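Local coordinates for protein ACDH-11, isoform b (Caenorhabditis elegans, PDB 4Y9J), which belongs to the acyl-CoA dehydrogenase family of flavoproteins and binds flavin-adenine dinucleotide in a four-chain assembly, at residues D35-R40 / I541-D546; Q128-F133 / L371-A376; G325-I330 / K408-M413; D485-K490 / D554-Y559; K489-A494 / Y561-P566. All coordinates share one frame; numbering follows the deposited sequence.

Contact 1: residues D35-R40 / I541-D546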
# COMPACT_ATOMS: atom_id res chain seq x y z
N ASP B 35 16.36 39.95 -4.40
CA ASP B 35 15.87 41.26 -4.76
C ASP B 35 17.05 42.24 -4.98
O ASP B 35 17.04 43.00 -5.95
CB ASP B 35 14.92 41.79 -3.69
CG ASP B 35 14.34 43.20 -4.01
OD1 ASP B 35 13.46 43.32 -4.91
OD2 ASP B 35 14.75 44.17 -3.34
N ARG B 36 18.05 42.25 -4.09
CA ARG B 36 19.24 43.11 -4.26
C ARG B 36 19.93 42.84 -5.60
O ARG B 36 20.35 43.76 -6.25
CB ARG B 36 20.23 43.00 -3.09
CG ARG B 36 19.75 43.67 -1.81
CD ARG B 36 20.87 44.04 -0.85
NE ARG B 36 21.75 42.95 -0.38
CZ ARG B 36 21.42 42.00 0.49
NH1 ARG B 36 20.20 41.93 1.01
NH2 ARG B 36 22.32 41.08 0.84
N THR B 37 20.00 41.57 -6.00
CA THR B 37 20.66 41.14 -7.22
C THR B 37 19.90 41.58 -8.45
O THR B 37 20.52 42.07 -9.41
CB THR B 37 20.78 39.62 -7.24
OG1 THR B 37 21.48 39.21 -6.08
CG2 THR B 37 21.49 39.12 -8.50
N LEU B 38 18.57 41.46 -8.42
CA LEU B 38 17.73 41.95 -9.53
C LEU B 38 17.81 43.48 -9.71
O LEU B 38 17.83 44.01 -10.83
CB LEU B 38 16.25 41.53 -9.36
CG LEU B 38 15.98 40.02 -9.28
CD1 LEU B 38 14.48 39.75 -9.14
CD2 LEU B 38 16.65 39.30 -10.45
N ARG B 39 17.80 44.19 -8.59
CA ARG B 39 18.04 45.64 -8.63
C ARG B 39 19.31 46.03 -9.38
O ARG B 39 19.33 47.03 -10.04
CB ARG B 39 18.15 46.20 -7.23
CG ARG B 39 16.86 46.41 -6.49
CD ARG B 39 17.14 46.92 -5.09
NE ARG B 39 15.87 47.07 -4.41
CZ ARG B 39 15.05 48.11 -4.58
NH1 ARG B 39 15.38 49.12 -5.38
NH2 ARG B 39 13.89 48.14 -3.92
N ARG B 40 20.39 45.26 -9.25
CA ARG B 40 21.65 45.56 -9.91
C ARG B 40 21.66 45.21 -11.36
O ARG B 40 22.25 45.89 -12.14
CB ARG B 40 22.78 44.75 -9.30
CG ARG B 40 23.03 45.12 -7.87
CD ARG B 40 24.26 44.39 -7.34
NE ARG B 40 25.44 44.92 -8.04
CZ ARG B 40 26.24 44.23 -8.85
NH1 ARG B 40 26.05 42.89 -9.05
NH2 ARG B 40 27.25 44.89 -9.42
N ILE B 541 32.34 39.96 -5.06
CA ILE B 541 33.10 41.15 -4.78
C ILE B 541 32.44 42.32 -5.50
O ILE B 541 32.32 43.39 -4.91
CB ILE B 541 34.58 41.04 -5.22
CG1 ILE B 541 35.36 40.18 -4.24
CG2 ILE B 541 35.27 42.40 -5.25
CD1 ILE B 541 36.62 39.59 -4.83
N ASP B 542 32.08 42.09 -6.76
CA ASP B 542 31.43 43.08 -7.58
C ASP B 542 30.09 43.45 -6.95
O ASP B 542 29.76 44.62 -6.79
CB ASP B 542 31.24 42.50 -8.97
CG ASP B 542 30.81 43.53 -10.00
OD1 ASP B 542 31.46 44.57 -10.16
OD2 ASP B 542 29.80 43.25 -10.66
N HIS B 543 29.36 42.46 -6.50
CA HIS B 543 28.13 42.70 -5.77
C HIS B 543 28.29 43.52 -4.50
O HIS B 543 27.52 44.47 -4.28
CB HIS B 543 27.51 41.37 -5.45
CG HIS B 543 26.18 41.46 -4.77
ND1 HIS B 543 26.03 41.36 -3.40
CD2 HIS B 543 24.93 41.55 -5.28
CE1 HIS B 543 24.74 41.41 -3.10
NE2 HIS B 543 24.06 41.56 -4.22
N ALA B 544 29.27 43.18 -3.66
CA ALA B 544 29.49 43.89 -2.39
C ALA B 544 30.04 45.30 -2.59
O ALA B 544 29.90 46.18 -1.69
CB ALA B 544 30.46 43.11 -1.51
N SER B 545 30.72 45.49 -3.73
CA SER B 545 31.36 46.77 -4.05
C SER B 545 30.32 47.82 -4.48
O SER B 545 30.60 49.02 -4.45
CB SER B 545 32.43 46.61 -5.16
OG SER B 545 33.55 45.85 -4.72
N ASP B 546 29.15 47.38 -4.89
CA ASP B 546 28.10 48.27 -5.37
C ASP B 546 27.38 48.94 -4.21
O ASP B 546 26.36 48.44 -3.73
CB ASP B 546 27.13 47.53 -6.27
CG ASP B 546 26.00 48.43 -6.81
OD1 ASP B 546 25.82 49.58 -6.31
OD2 ASP B 546 25.31 47.98 -7.73
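The R40 guanidinium has H543 CA over the centre of one face, 3.8 Å above its plane, while the carboxylate of D546 sits at its edge. There NE donates to D546 OD2 at 3.1 Å, close to the guanidinium plane, and meets that oxygen on its anti side. The group's far end turns to the other acid: NH2 reaches D542 OD2 at 3.3 Å, from well above the carboxylate plane. Both carboxylates stand steeply to the guanidinium, D542 at 84° and D546 at 77°, so one arginine joins two acids one helical turn apart without a flat, two-pronged pairing. A bend at chi3 (68°) turns the guanidinium over the backbone of H543. The salt-bridge network pins helix 34-41, in the AidB-type N-terminal region, to helix 524-545 in the ACDH-11-type C-terminal region; segments 35-40 and 541-545 cross nearly at a right angle, their axes 11.3 Å apart. The H543 ring fills the gap, with CG anti to the backbone N: R40 CD comes within 3.6 Å of its CD2, and R36 CB lies at its edge. Its NE2 is buried without a polar partner in the model; the T37 hydroxyl is 4.0 Å from NE2 through OG1 and bonds to I33 O instead. R36 sends its guanidinium past H543 to D554 and to D589 of the second subunit, and D546 OD1 bonds to S548.

Contact 2: residues Q128-F133 / L371-A376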
# COMPACT_ATOMS: atom_id res chain seq x y z
N GLN B 128 12.83 35.03 -15.71
CA GLN B 128 12.48 33.63 -15.79
C GLN B 128 13.24 32.80 -14.84
O GLN B 128 12.64 31.96 -14.10
CB GLN B 128 12.67 33.10 -17.21
CG GLN B 128 12.17 31.68 -17.40
CD GLN B 128 12.80 30.92 -18.53
OE1 GLN B 128 13.86 31.29 -19.06
NE2 GLN B 128 12.17 29.81 -18.89
N VAL B 129 14.55 32.98 -14.79
CA VAL B 129 15.36 32.26 -13.84
C VAL B 129 14.99 32.51 -12.36
O VAL B 129 14.91 31.59 -11.58
CB VAL B 129 16.89 32.43 -14.13
CG1 VAL B 129 17.73 31.89 -13.01
CG2 VAL B 129 17.25 31.66 -15.39
N ALA B 130 14.70 33.76 -12.01
CA ALA B 130 14.24 34.10 -10.64
C ALA B 130 12.90 33.42 -10.31
O ALA B 130 12.68 32.90 -9.20
CB ALA B 130 14.08 35.65 -10.54
N LYS B 131 12.01 33.37 -11.30
CA LYS B 131 10.71 32.77 -11.09
C LYS B 131 10.83 31.26 -10.90
O LYS B 131 10.20 30.70 -10.01
CB LYS B 131 9.72 33.13 -12.21
CG LYS B 131 8.29 33.04 -11.77
CD LYS B 131 7.33 33.61 -12.81
CE LYS B 131 5.99 33.84 -12.14
NZ LYS B 131 5.02 34.58 -12.99
N LEU B 132 11.66 30.62 -11.71
CA LEU B 132 11.99 29.22 -11.57
C LEU B 132 12.63 28.91 -10.24
O LEU B 132 12.37 27.82 -9.63
CB LEU B 132 12.93 28.76 -12.70
CG LEU B 132 12.31 28.72 -14.08
CD1 LEU B 132 13.41 28.71 -15.13
CD2 LEU B 132 11.47 27.45 -14.21
N PHE B 133 13.47 29.83 -9.78
CA PHE B 133 14.10 29.69 -8.48
C PHE B 133 13.08 29.71 -7.31
O PHE B 133 13.24 28.98 -6.32
CB PHE B 133 15.20 30.71 -8.33
CG PHE B 133 15.84 30.77 -6.94
CD1 PHE B 133 16.74 29.80 -6.48
CD2 PHE B 133 15.48 31.82 -6.07
CE1 PHE B 133 17.32 29.94 -5.21
CE2 PHE B 133 16.07 31.96 -4.83
CZ PHE B 133 16.99 31.04 -4.40
N LEU B 371 26.54 33.19 -9.42
CA LEU B 371 27.00 32.47 -10.59
C LEU B 371 25.78 32.14 -11.45
O LEU B 371 25.86 32.23 -12.66
CB LEU B 371 27.81 31.24 -10.22
CG LEU B 371 28.69 30.49 -11.24
CD1 LEU B 371 29.85 31.34 -11.67
CD2 LEU B 371 29.21 29.14 -10.71
N LEU B 372 24.68 31.70 -10.82
CA LEU B 372 23.46 31.38 -11.53
C LEU B 372 22.93 32.56 -12.30
O LEU B 372 22.50 32.42 -13.46
CB LEU B 372 22.39 30.95 -10.55
CG LEU B 372 20.97 30.82 -11.12
CD1 LEU B 372 20.89 29.75 -12.21
CD2 LEU B 372 20.00 30.52 -9.98
N PHE B 373 22.91 33.73 -11.66
CA PHE B 373 22.39 34.93 -12.33
C PHE B 373 23.36 35.48 -13.39
O PHE B 373 22.91 36.00 -14.37
CB PHE B 373 21.90 35.97 -11.30
CG PHE B 373 20.53 35.64 -10.84
CD1 PHE B 373 19.44 35.94 -11.66
CD2 PHE B 373 20.32 34.92 -9.68
CE1 PHE B 373 18.15 35.53 -11.31
CE2 PHE B 373 19.03 34.49 -9.34
CZ PHE B 373 17.95 34.81 -10.15
N GLU B 374 24.66 35.26 -13.22
CA GLU B 374 25.63 35.55 -14.30
C GLU B 374 25.36 34.62 -15.50
O GLU B 374 25.38 35.06 -16.63
CB GLU B 374 27.06 35.33 -13.79
CG GLU B 374 28.14 35.37 -14.89
CD GLU B 374 28.51 36.76 -15.33
OE1 GLU B 374 27.81 37.71 -14.94
OE2 GLU B 374 29.50 36.89 -16.09
N ALA B 375 25.04 33.35 -15.25
CA ALA B 375 24.60 32.46 -16.37
C ALA B 375 23.29 32.96 -17.08
O ALA B 375 23.21 32.94 -18.29
CB ALA B 375 24.49 31.03 -15.88
N ALA B 376 22.29 33.37 -16.31
CA ALA B 376 21.03 33.91 -16.82
C ALA B 376 21.27 35.16 -17.66
O ALA B 376 20.71 35.30 -18.73
CB ALA B 376 20.10 34.25 -15.68
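V129 and L372 reach toward each other tip to tip between two helices of the acyl-CoA dehydrogenase core, 121-135 of the N-terminal region and 352-383 of the C-terminal helical domain. The segments run at 139°, closer to antiparallel than to perpendicular, with axes 10.5 Å apart. The two methyls of V129 meet different partners. CG1, set anti to the backbone N (chi1 170°), meets the branched end of L372, 3.9 Å from CD1, equally near CG and only slightly farther from CD2. CG2 turns to the small side chain of A376, its CB also 3.9 Å away, where the two backbones come nearest. F373 starts out along the flank of its helix, but its ring extends across to the partner, and CE1 lies 4.0 Å from V129 CG1. All five residues are buried and the contact is wholly apolar. L372 also packs on V321 and L324 of helix 304-338, which places this pair among the inner helices, with the L372 side chain about 11 Å from the bound UCC. Beyond V129, the ring of F373 presents its edge to the A130 backbone, with CZ 3.8 Å from A130 CA and 4.0 Å from A130 CB.

Contact 3: residues G325-I330 / K408-M413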
# COMPACT_ATOMS: atom_id res chain seq x y z
N GLY B 325 17.68 26.15 -5.24
CA GLY B 325 16.36 26.19 -4.62
C GLY B 325 16.26 25.35 -3.32
O GLY B 325 15.77 25.85 -2.28
N TYR B 326 16.83 24.16 -3.37
CA TYR B 326 16.86 23.27 -2.19
C TYR B 326 17.77 23.81 -1.08
O TYR B 326 17.41 23.76 0.11
CB TYR B 326 17.28 21.86 -2.57
CG TYR B 326 16.27 21.18 -3.47
CD1 TYR B 326 14.96 21.08 -3.11
CD2 TYR B 326 16.64 20.62 -4.69
CE1 TYR B 326 14.03 20.46 -3.93
CE2 TYR B 326 15.72 19.98 -5.50
CZ TYR B 326 14.41 19.92 -5.11
OH TYR B 326 13.41 19.38 -5.89
N MET B 327 18.92 24.35 -1.48
CA MET B 327 19.85 24.97 -0.54
C MET B 327 19.20 26.17 0.16
O MET B 327 19.17 26.27 1.40
CB MET B 327 21.13 25.36 -1.25
CG MET B 327 21.90 24.17 -1.80
SD MET B 327 23.12 24.49 -3.15
CE MET B 327 24.11 25.61 -2.31
N ARG B 328 18.63 27.07 -0.61
CA ARG B 328 17.95 28.23 -0.02
C ARG B 328 16.75 27.79 0.81
O ARG B 328 16.52 28.37 1.89
CB ARG B 328 17.52 29.19 -1.11
CG ARG B 328 16.55 30.32 -0.67
CD ARG B 328 17.09 31.23 0.39
NE ARG B 328 18.35 31.85 -0.06
CZ ARG B 328 19.43 32.06 0.66
NH1 ARG B 328 19.47 31.68 1.94
NH2 ARG B 328 20.50 32.67 0.11
N ARG B 329 15.97 26.84 0.33
CA ARG B 329 14.79 26.42 1.08
C ARG B 329 15.16 25.88 2.51
O ARG B 329 14.58 26.29 3.51
CB ARG B 329 13.94 25.40 0.28
CG ARG B 329 12.74 24.85 1.03
CD ARG B 329 11.78 25.96 1.42
NE ARG B 329 11.18 26.66 0.26
CZ ARG B 329 10.07 26.27 -0.37
NH1 ARG B 329 9.47 25.12 -0.05
NH2 ARG B 329 9.60 26.98 -1.39
N ILE B 330 16.14 25.02 2.58
CA ILE B 330 16.53 24.45 3.85
C ILE B 330 17.06 25.51 4.76
O ILE B 330 16.75 25.49 5.93
CB ILE B 330 17.39 23.18 3.70
CG1 ILE B 330 17.37 22.36 5.00
CG2 ILE B 330 18.83 23.55 3.41
CD1 ILE B 330 15.99 21.82 5.33
N LYS B 408 27.02 19.65 -6.63
CA LYS B 408 27.83 18.96 -5.67
C LYS B 408 27.74 19.65 -4.31
O LYS B 408 27.93 19.02 -3.29
CB LYS B 408 29.25 18.85 -6.20
CG LYS B 408 30.23 18.08 -5.35
CD LYS B 408 29.71 16.73 -4.87
CE LYS B 408 29.36 15.81 -6.04
NZ LYS B 408 28.81 14.53 -5.66
N GLN B 409 27.47 20.95 -4.28
CA GLN B 409 27.14 21.62 -3.02
C GLN B 409 25.84 21.12 -2.33
O GLN B 409 25.76 21.15 -1.13
CB GLN B 409 26.98 23.11 -3.21
CG GLN B 409 28.23 23.88 -3.49
CD GLN B 409 27.88 25.33 -3.71
OE1 GLN B 409 27.10 25.64 -4.61
NE2 GLN B 409 28.42 26.20 -2.89
N ALA B 410 24.87 20.68 -3.11
CA ALA B 410 23.47 20.60 -2.67
C ALA B 410 23.24 19.52 -1.58
O ALA B 410 22.66 19.83 -0.56
CB ALA B 410 22.53 20.32 -3.84
N VAL B 411 23.70 18.29 -1.79
CA VAL B 411 23.41 17.27 -0.80
C VAL B 411 24.10 17.52 0.54
O VAL B 411 23.44 17.50 1.55
CB VAL B 411 23.65 15.84 -1.30
CG1 VAL B 411 23.48 14.82 -0.17
CG2 VAL B 411 22.66 15.49 -2.44
N PRO B 412 25.40 17.83 0.56
CA PRO B 412 25.93 18.13 1.89
C PRO B 412 25.30 19.34 2.58
O PRO B 412 25.20 19.31 3.81
CB PRO B 412 27.41 18.41 1.65
CG PRO B 412 27.71 17.68 0.36
CD PRO B 412 26.46 17.76 -0.47
N MET B 413 24.95 20.37 1.82
CA MET B 413 24.32 21.52 2.44
C MET B 413 22.88 21.17 2.94
O MET B 413 22.51 21.56 4.05
CB MET B 413 24.23 22.70 1.49
CG MET B 413 23.97 23.98 2.29
SD MET B 413 23.91 25.42 1.29
CE MET B 413 25.69 25.49 0.93
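This is a buried, methionine-rich packing contact between two long helices of the acyl-CoA dehydrogenase C-terminal domain, the helical part of the fold. Segments 325-330 and 408-413, on helices 304-338 and 389-419, run nearly the same way, 27° apart, with axes 9.2 Å from each other. M327 carries the contact. Its CG is anti to the carbonyl carbon (chi1 -64°), which sends the thioether across the gap, and a bend at chi3 turns the methyl into the angle between Q409 and M413. SD rests on the A410 backbone, 3.9 Å from CA, where the small alanine side chain lets the two chains come to 6.1 Å between the CA atoms of M327 and A410. M413 crosses M327 at about a right angle, with its SD 3.8 Å from M327 CB. On its other flank M327 crosses Q409, also nearly perpendicular: the methyl CE lies 3.8 Å from the amide oxygen OE1. That amide is engaged by helix 352-383, OE1 with S368 OG and NE2 with D364 O, so its rotation is set by bonds to a third helix while its aliphatic part lines the methionine. T365 of the same helix packs on both M327 and M413. I330 adds a looser touch through CG2 to the M413 carbonyl. The UCC ligand lies about 10 Å from the A410 side chain, and on the outer side of helix 389-419 P412 packs against P412 of the second subunit. At the heart of the contact the two thioether methyls meet, M327 CE to M413 CE at 3.6 Å.

Contact 4: residues D485-K490 / D554-Y559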
# COMPACT_ATOMS: atom_id res chain seq x y z
N ASP B 485 37.79 49.32 0.99
CA ASP B 485 37.50 48.33 2.06
C ASP B 485 38.59 47.26 2.06
O ASP B 485 38.79 46.59 1.05
CB ASP B 485 36.15 47.65 1.84
CG ASP B 485 35.72 46.80 3.03
OD1 ASP B 485 36.44 45.84 3.38
OD2 ASP B 485 34.64 47.08 3.58
N GLU B 486 39.30 47.16 3.18
CA GLU B 486 40.37 46.20 3.40
C GLU B 486 40.02 44.73 3.11
O GLU B 486 40.85 43.95 2.66
CB GLU B 486 40.76 46.28 4.87
CG GLU B 486 42.00 45.50 5.23
CD GLU B 486 42.81 46.13 6.34
OE1 GLU B 486 43.21 47.33 6.22
OE2 GLU B 486 43.06 45.41 7.34
N LYS B 487 38.80 44.36 3.45
CA LYS B 487 38.34 42.97 3.23
C LYS B 487 38.13 42.68 1.77
O LYS B 487 38.46 41.61 1.31
CB LYS B 487 37.07 42.68 4.01
CG LYS B 487 37.34 42.49 5.49
CD LYS B 487 36.07 42.38 6.30
CE LYS B 487 36.42 42.10 7.76
NZ LYS B 487 35.30 41.42 8.48
N LEU B 488 37.66 43.67 1.02
CA LEU B 488 37.46 43.50 -0.39
C LEU B 488 38.80 43.53 -1.13
O LEU B 488 38.99 42.81 -2.10
CB LEU B 488 36.49 44.53 -0.90
CG LEU B 488 35.11 44.41 -0.23
CD1 LEU B 488 34.24 45.57 -0.68
CD2 LEU B 488 34.44 43.07 -0.57
N LYS B 489 39.73 44.37 -0.69
CA LYS B 489 41.07 44.33 -1.28
C LYS B 489 41.66 42.94 -1.13
O LYS B 489 42.18 42.36 -2.10
CB LYS B 489 42.05 45.37 -0.69
CG LYS B 489 43.48 45.24 -1.26
CD LYS B 489 44.60 46.00 -0.51
CE LYS B 489 44.24 47.42 -0.19
NZ LYS B 489 45.41 48.13 0.38
N LYS B 490 41.57 42.40 0.08
CA LYS B 490 42.13 41.08 0.32
C LYS B 490 41.44 40.04 -0.57
O LYS B 490 42.09 39.13 -1.11
CB LYS B 490 41.95 40.68 1.78
CG LYS B 490 43.00 41.23 2.71
CD LYS B 490 43.01 40.48 4.05
CE LYS B 490 42.24 41.23 5.13
NZ LYS B 490 43.10 42.30 5.70
N ASP B 554 26.99 41.78 2.70
CA ASP B 554 27.49 41.48 1.38
C ASP B 554 29.01 41.51 1.37
O ASP B 554 29.65 40.67 0.72
CB ASP B 554 26.92 42.46 0.33
CG ASP B 554 25.42 42.22 0.04
OD1 ASP B 554 24.95 41.06 -0.02
OD2 ASP B 554 24.69 43.22 -0.19
N ILE B 555 29.61 42.46 2.07
CA ILE B 555 31.10 42.56 2.15
C ILE B 555 31.69 41.36 2.91
O ILE B 555 32.67 40.75 2.50
CB ILE B 555 31.59 43.87 2.82
CG1 ILE B 555 31.30 45.08 1.93
CG2 ILE B 555 33.10 43.83 3.05
CD1 ILE B 555 31.29 46.41 2.65
N GLU B 556 31.08 41.04 4.03
CA GLU B 556 31.56 39.96 4.86
C GLU B 556 31.48 38.60 4.14
O GLU B 556 32.36 37.75 4.27
CB GLU B 556 30.74 39.91 6.13
CG GLU B 556 31.31 38.92 7.13
CD GLU B 556 32.74 39.25 7.59
OE1 GLU B 556 33.45 38.31 8.09
OE2 GLU B 556 33.14 40.46 7.50
N VAL B 557 30.42 38.42 3.36
CA VAL B 557 30.25 37.19 2.57
C VAL B 557 31.33 37.09 1.47
O VAL B 557 31.91 36.03 1.26
CB VAL B 557 28.86 37.17 1.92
CG1 VAL B 557 28.79 36.09 0.88
CG2 VAL B 557 27.79 36.90 2.96
N ALA B 558 31.65 38.21 0.79
CA ALA B 558 32.67 38.17 -0.24
C ALA B 558 34.02 37.84 0.37
O ALA B 558 34.79 37.07 -0.24
CB ALA B 558 32.74 39.45 -1.02
N TYR B 559 34.31 38.45 1.53
CA TYR B 559 35.54 38.18 2.21
C TYR B 559 35.67 36.70 2.62
O TYR B 559 36.70 36.06 2.36
CB TYR B 559 35.71 39.12 3.43
CG TYR B 559 36.85 38.69 4.27
CD1 TYR B 559 38.13 39.03 3.93
CD2 TYR B 559 36.66 37.82 5.35
CE1 TYR B 559 39.20 38.63 4.65
CE2 TYR B 559 37.77 37.40 6.09
CZ TYR B 559 39.04 37.83 5.72
OH TYR B 559 40.19 37.45 6.40
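K487 and E556 form a short salt bridge, K487 NZ to E556 OE2 at 2.6 Å, using the syn lone pair of that oxygen. The extended lysine chain spans the gap, while E556, whose first bond points away from helix 486-512, bends back at chi2 (61°) to meet it. E556 OE1 has a second partner in R560. D485 is the N-cap of helix 486-512: its OD1 accepts from K487 N at 2.8 Å, and more weakly from L488 N. Its other oxygen, OD2, lies against I555, 3.5 Å from CD1. Inside this polar rim, L488 crosses I555 at about a right angle, with L488 CG 3.9 Å from I555 CG2, and L488 CD2 reaches A558 CB. The Y559 ring lies across the K487 chain, its CD1 3.8 Å from K487 CB, and has K487 O at its edge; K490 CE meets the next ring atom, 4.0 Å from Y559 CE1. Segments 486-490 and 554-559, on neighbouring helices of the ACDH-11-type C-terminal region, run at 30° with axes 8.9 Å apart. E556 also packs on I586 of the second subunit. Paired so closely with a carboxylate, K487 probably stays charged and ties the two helices together.

Contact 5: residues K489-A494 / Y561-P566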
# COMPACT_ATOMS: atom_id res chain seq x y z
N LYS B 489 39.73 44.37 -0.69
CA LYS B 489 41.07 44.33 -1.28
C LYS B 489 41.66 42.94 -1.13
O LYS B 489 42.18 42.36 -2.10
CB LYS B 489 42.05 45.37 -0.69
CG LYS B 489 43.48 45.24 -1.26
CD LYS B 489 44.60 46.00 -0.51
CE LYS B 489 44.24 47.42 -0.19
NZ LYS B 489 45.41 48.13 0.38
N LYS B 490 41.57 42.40 0.08
CA LYS B 490 42.13 41.08 0.32
C LYS B 490 41.44 40.04 -0.57
O LYS B 490 42.09 39.13 -1.11
CB LYS B 490 41.95 40.68 1.78
CG LYS B 490 43.00 41.23 2.71
CD LYS B 490 43.01 40.48 4.05
CE LYS B 490 42.24 41.23 5.13
NZ LYS B 490 43.10 42.30 5.70
N SER B 491 40.13 40.16 -0.69
CA SER B 491 39.36 39.25 -1.50
C SER B 491 39.79 39.28 -2.96
O SER B 491 40.01 38.23 -3.57
CB SER B 491 37.86 39.56 -1.39
OG SER B 491 37.41 39.46 -0.03
N LYS B 492 39.92 40.51 -3.51
CA LYS B 492 40.49 40.69 -4.83
C LYS B 492 41.86 40.04 -5.00
O LYS B 492 42.09 39.38 -6.03
CB LYS B 492 40.55 42.19 -5.21
CG LYS B 492 41.35 42.47 -6.50
CD LYS B 492 41.57 43.94 -6.82
CE LYS B 492 41.89 44.09 -8.30
NZ LYS B 492 42.97 45.06 -8.56
N GLU B 493 42.77 40.21 -4.03
CA GLU B 493 44.11 39.65 -4.20
C GLU B 493 44.05 38.13 -4.15
O GLU B 493 44.83 37.44 -4.81
CB GLU B 493 45.10 40.18 -3.16
CG GLU B 493 45.35 41.66 -3.33
CD GLU B 493 46.02 42.34 -2.15
OE1 GLU B 493 46.25 41.69 -1.12
OE2 GLU B 493 46.32 43.53 -2.25
N ALA B 494 43.12 37.59 -3.38
CA ALA B 494 42.91 36.11 -3.34
C ALA B 494 42.45 35.53 -4.71
O ALA B 494 43.00 34.54 -5.23
CB ALA B 494 41.94 35.77 -2.25
N TYR B 561 34.02 34.07 1.47
CA TYR B 561 34.03 33.17 0.32
C TYR B 561 35.44 33.18 -0.27
O TYR B 561 35.94 32.13 -0.65
CB TYR B 561 33.00 33.63 -0.75
CG TYR B 561 32.80 32.62 -1.84
CD1 TYR B 561 33.70 32.53 -2.90
CD2 TYR B 561 31.71 31.75 -1.82
CE1 TYR B 561 33.53 31.56 -3.89
CE2 TYR B 561 31.55 30.77 -2.79
CZ TYR B 561 32.46 30.72 -3.83
OH TYR B 561 32.32 29.76 -4.77
N CYS B 562 36.05 34.34 -0.37
CA CYS B 562 37.29 34.44 -1.10
C CYS B 562 38.53 34.10 -0.25
O CYS B 562 39.53 33.63 -0.78
CB CYS B 562 37.47 35.84 -1.67
SG CYS B 562 36.35 36.18 -3.03
N CYS B 563 38.51 34.45 1.02
CA CYS B 563 39.71 34.38 1.80
C CYS B 563 39.71 33.23 2.77
O CYS B 563 40.72 32.98 3.35
CB CYS B 563 39.89 35.66 2.59
SG CYS B 563 40.15 37.05 1.44
N GLU B 564 38.56 32.64 3.04
CA GLU B 564 38.44 31.60 4.13
C GLU B 564 38.25 30.19 3.64
O GLU B 564 38.14 29.26 4.45
CB GLU B 564 37.32 31.92 5.12
CG GLU B 564 37.64 33.16 5.96
CD GLU B 564 36.61 33.51 7.01
OE1 GLU B 564 35.52 32.96 7.02
OE2 GLU B 564 36.89 34.40 7.85
N GLN B 565 38.27 30.00 2.34
CA GLN B 565 38.36 28.67 1.77
C GLN B 565 39.33 28.76 0.61
O GLN B 565 39.52 29.82 -0.01
CB GLN B 565 37.01 28.18 1.31
CG GLN B 565 36.32 29.17 0.41
CD GLN B 565 34.99 28.67 -0.06
OE1 GLN B 565 34.50 27.57 0.37
NE2 GLN B 565 34.35 29.47 -0.92
N PRO B 566 39.97 27.67 0.28
CA PRO B 566 40.81 27.77 -0.87
C PRO B 566 39.98 27.99 -2.15
O PRO B 566 38.97 27.36 -2.36
CB PRO B 566 41.55 26.42 -0.86
CG PRO B 566 40.67 25.50 -0.11
CD PRO B 566 40.07 26.36 0.96
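S491 and C562 make the close part of this contact, where helix 486-512 lies against residues 561-563 of helix 552-563 in the ACDH-11-type C-terminal region. Their CB atoms are 3.8 Å apart and their CA atoms only 5.3 Å, a distance that two small side chains allow. The S491 hydroxyl does not bond across: OG is anti to the carbonyl carbon (chi1 -59°), which directs it back to K487 O one turn earlier. Behind this pair I541 of helix 524-545 packs on both S491 and C562. A494, one turn further on, points its methyl at the partner helix, with CB 3.5 Å from C562 O. C563 lies beside them and reaches in with its sulfur, SG being 3.8 Å from S491 CA. Toward solvent the packing thins: A494 CB and C563 SG stand 4.3 Å apart, and K490 adds its carbonyl and, more loosely, its CB, both against C563 SG. Beyond C563 the chain draws away from segment 489-494. This departing turn is held from within its own segment, by Q565 NE2, which donates to a lone pair of Y561 O at 3.1 Å and sits over the centre of the Y561 ring. Q565 OE1 bonds to K360, and C563 O and E564 bond to R571 and R579 of the second subunit. Across the two segments themselves, then, the chemistry is van der Waals contact of small groups and sulfur, while the S491 hydroxyl, the Q565 amide, C563 O and the E564 carboxylate bond within their own segments or beyond both.

From the N terminus, contact 1 closes the widest loop, tying helix 34-41 to helix 524-545 near the far end of the chain. Contact 2 nests inside it, joining the N-terminal helix 121-135 to helix 352-383, and contact 3 is nested there too but crosses contact 2, since its loop opens before contact 2 closes and ends on helix 389-419. Contacts 4 and 5 come later, in series with 2 and 3; both start from helix 486-512, share K489 and K490, and end on helix 552-563. They cross contact 1, whose second segment lies between their own. A544 on D554 links contacts 1 and 4, L38 on F373 contacts 1 and 2, and F133 bridges contacts 2 and 3.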